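Cell division protein FtsI/penicillin binding protein 2 (Legionella pneumophila subsp. pneumophila ATCC 43290, PDB 4ZTK) probably cross-links peptidoglycan as a D,D-transpeptidase of the penicillin-binding protein family, presumably during cell division. Local coordinates at residues Thr81-Ile86 with Ala179-Asn184. Numbering follows the deposited sequence.
Sequences TIKPFI and AALGEN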
ATOM      1  N   THR A  81      -3.738  -3.955   0.428  1.00 25.29           N
ATOM      2  CA  THR A  81      -2.405  -3.583  -0.052  1.00 23.25           C
ATOM      3  C   THR A  81      -1.385  -4.704   0.204  1.00 25.67           C
ATOM      4  O   THR A  81      -0.268  -4.649  -0.303  1.00 22.76           O
ATOM      5  CB  THR A  81      -1.890  -2.237   0.538  1.00 23.05           C
ATOM      6  OG1 THR A  81      -1.746  -2.346   1.963  1.00 21.01           O
ATOM      7  CG2 THR A  81      -2.847  -1.098   0.199  1.00 19.50           C
ATOM      8  N   ILE A  82      -1.781  -5.723   0.968  1.00 26.42           N
ATOM      9  CA  ILE A  82      -0.943  -6.915   1.150  1.00 25.74           C
ATOM     10  C   ILE A  82      -0.980  -7.826  -0.080  1.00 27.20           C
ATOM     11  O   ILE A  82      -0.053  -8.595  -0.313  1.00 24.21           O
ATOM     12  CB  ILE A  82      -1.370  -7.751   2.385  1.00 26.95           C
ATOM     13  CG1 ILE A  82      -0.273  -8.740   2.785  1.00 29.29           C
ATOM     14  CG2 ILE A  82      -2.653  -8.543   2.109  1.00 24.29           C
ATOM     15  CD1 ILE A  82       1.004  -8.098   3.160  1.00 36.58           C
ATOM     16  N   LYS A  83      -2.059  -7.737  -0.856  1.00 25.06           N
ATOM     17  CA  LYS A  83      -2.318  -8.682  -1.946  1.00 24.79           C
ATOM     18  C   LYS A  83      -1.176  -8.874  -2.957  1.00 24.44           C
ATOM     19  O   LYS A  83      -0.900 -10.009  -3.347  1.00 27.22           O
ATOM     20  CB  LYS A  83      -3.641  -8.352  -2.663  1.00 25.25           C
ATOM     21  CG  LYS A  83      -4.894  -8.757  -1.876  1.00 28.30           C
ATOM     22  CD  LYS A  83      -6.173  -8.329  -2.594  1.00 30.08           C
ATOM     23  CE  LYS A  83      -7.407  -9.038  -2.029  1.00 32.83           C
ATOM     24  NZ  LYS A  83      -7.634  -8.748  -0.585  1.00 27.86           N
ATOM     25  N   PRO A  84      -0.515  -7.778  -3.393  1.00 22.94           N
ATOM     26  CA  PRO A  84       0.621  -7.960  -4.308  1.00 22.78           C
ATOM     27  C   PRO A  84       1.719  -8.863  -3.753  1.00 25.17           C
ATOM     28  O   PRO A  84       2.355  -9.585  -4.525  1.00 26.74           O
ATOM     29  CB  PRO A  84       1.167  -6.537  -4.474  1.00 26.92           C
ATOM     30  CG  PRO A  84      -0.024  -5.667  -4.295  1.00 28.08           C
ATOM     31  CD  PRO A  84      -0.849  -6.349  -3.224  1.00 23.62           C
ATOM     32  N   PHE A  85       1.931  -8.829  -2.441  1.00 22.57           N
ATOM     33  CA  PHE A  85       2.977  -9.638  -1.815  1.00 23.12           C
ATOM     34  C   PHE A  85       2.563 -11.104  -1.679  1.00 30.22           C
ATOM     35  O   PHE A  85       3.396 -12.006  -1.815  1.00 27.84           O
ATOM     36  CB  PHE A  85       3.378  -9.041  -0.465  1.00 24.23           C
ATOM     37  CG  PHE A  85       3.831  -7.606  -0.560  1.00 27.32           C
ATOM     38  CD1 PHE A  85       5.147  -7.303  -0.873  1.00 21.20           C
ATOM     39  CD2 PHE A  85       2.936  -6.565  -0.360  1.00 24.76           C
ATOM     40  CE1 PHE A  85       5.569  -5.981  -0.972  1.00 27.21           C
ATOM     41  CE2 PHE A  85       3.348  -5.240  -0.459  1.00 27.92           C
ATOM     42  CZ  PHE A  85       4.674  -4.950  -0.766  1.00 19.96           C
ATOM     43  N   ILE A  86       1.279 -11.335  -1.414  1.00 25.44           N
ATOM     44  CA  ILE A  86       0.729 -12.688  -1.428  1.00 27.57           C
ATOM     45  C   ILE A  86       0.938 -13.294  -2.809  1.00 22.58           C
ATOM     46  O   ILE A  86       1.417 -14.417  -2.939  1.00 29.64           O
ATOM     47  CB  ILE A  86      -0.780 -12.695  -1.108  1.00 27.63           C
ATOM     48  CG1 ILE A  86      -1.036 -12.254   0.332  1.00 28.42           C
ATOM     49  CG2 ILE A  86      -1.378 -14.075  -1.349  1.00 29.05           C
ATOM     50  CD1 ILE A  86      -0.500 -13.211   1.374  1.00 28.85           C
ATOM     51  N   ALA A 179      -4.305 -13.497   6.326  1.00 32.96           N
ATOM     52  CA  ALA A 179      -3.113 -12.917   5.714  1.00 28.70           C
ATOM     53  C   ALA A 179      -3.438 -12.287   4.366  1.00 25.96           C
ATOM     54  O   ALA A 179      -3.006 -11.176   4.072  1.00 27.38           O
ATOM     55  CB  ALA A 179      -2.037 -13.976   5.549  1.00 32.99           C
ATOM     56  N   ALA A 180      -4.204 -13.003   3.549  1.00 27.21           N
ATOM     57  CA  ALA A 180      -4.542 -12.530   2.209  1.00 35.86           C
ATOM     58  C   ALA A 180      -5.412 -11.281   2.270  1.00 34.41           C
ATOM     59  O   ALA A 180      -5.403 -10.462   1.350  1.00 34.33           O
ATOM     60  CB  ALA A 180      -5.237 -13.625   1.412  1.00 30.16           C
ATOM     61  N   LEU A 181      -6.159 -11.138   3.359  1.00 31.36           N
ATOM     62  CA  LEU A 181      -6.988  -9.959   3.560  1.00 33.65           C
ATOM     63  C   LEU A 181      -6.224  -8.848   4.274  1.00 30.27           C
ATOM     64  O   LEU A 181      -6.724  -7.737   4.416  1.00 31.81           O
ATOM     65  CB  LEU A 181      -8.239 -10.326   4.352  1.00 33.35           C
ATOM     66  CG  LEU A 181      -9.125 -11.322   3.610  1.00 39.30           C
ATOM     67  CD1 LEU A 181     -10.351 -11.623   4.420  1.00 45.32           C
ATOM     68  CD2 LEU A 181      -9.503 -10.763   2.255  1.00 38.26           C
ATOM     69  N   GLY A 182      -5.009  -9.153   4.717  1.00 26.21           N
ATOM     70  CA  GLY A 182      -4.209  -8.189   5.447  1.00 28.98           C
ATOM     71  C   GLY A 182      -4.850  -7.879   6.780  1.00 39.55           C
ATOM     72  O   GLY A 182      -4.726  -6.774   7.296  1.00 55.06           O
ATOM     73  N   GLU A 183      -5.537  -8.873   7.334  1.00 34.70           N
ATOM     74  CA  GLU A 183      -6.284  -8.728   8.578  1.00 39.50           C
ATOM     75  C   GLU A 183      -5.418  -8.945   9.829  1.00 43.35           C
ATOM     76  O   GLU A 183      -5.509  -8.184  10.794  1.00 49.54           O
ATOM     77  CB  GLU A 183      -7.467  -9.706   8.572  1.00 43.08           C
ATOM     78  CG  GLU A 183      -8.436  -9.554   9.727  1.00 59.56           C
ATOM     79  CD  GLU A 183      -9.668 -10.432   9.566  1.00 65.60           C
ATOM     80  OE1 GLU A 183      -9.801 -11.423  10.317  1.00 62.17           O
ATOM     81  OE2 GLU A 183     -10.502 -10.132   8.686  1.00 66.90           O
ATOM     82  N   ASN A 184      -4.578  -9.977   9.813  1.00 35.84           N
ATOM     83  CA  ASN A 184      -3.755 -10.292  10.986  1.00 52.86           C
ATOM     84  C   ASN A 184      -2.303  -9.820  10.863  1.00 57.62           C
ATOM     85  O   ASN A 184      -1.373 -10.515  11.281  1.00 64.83           O
ATOM     86  CB  ASN A 184      -3.812 -11.792  11.321  1.00 57.39           C
ATOM     87  CG  ASN A 184      -3.182 -12.667  10.243  1.00 60.98           C
ATOM     88  OD1 ASN A 184      -3.332 -12.412   9.047  1.00 58.86           O
ATOM     89  ND2 ASN A 184      -2.466 -13.708  10.670  1.00 62.56           N
TER
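Aliphatic side chains of Ile82 and Ile86 packed on the backbone at the end of helix 172-181 carry much of this contact, which buries 236 Å². The gamma-methyl CG2 of Ile82 touches backbone, lying 3.3 Å from Ala179 O. The same CG2 is 3.4 Å from Ala180 O. With CG1 turned anti to the backbone N (chi1 -164°), CG2 falls between N and the carbonyl carbon and faces that helix end. One turn on, Ile86 lays CG1 alongside the backbone of Ala180, 4.0 Å from its CA; Leu155 of helix 148-157 touches both isoleucines.

Hydrogen bonding across the segments is slight: Lys83 NZ makes one weak bond to Ala180 O, at 3.4 Å. The lysine chain runs extended until its last torsion bends it (chi4 61°), placing NZ 4.0 Å from Leu181 CD2. The strongest polar partner of NZ is Asn136 OD1, and Ser80 OG is bonded as well.

Backbone bonding fixes the helix end. Gly182 takes positive phi (66°) in a Schellman motif, and its N bonds Ala179 O at 2.9 Å, so this carbonyl is already engaged where the Ile82 methyl covers it.

Ser80 and Lys83 fit the SxxK motif of penicillin-binding transpeptidases, leading into helix 83-92; by family analogy Ser80 is the probable nucleophile. The chemistry therefore implies a division of labour: aliphatic packing joins the motif helix to the end of helix 172-181, whereas NZ of Lys83 bonds mainly to Asn136, also to Ser80, with Ala180 O as a weak third partner.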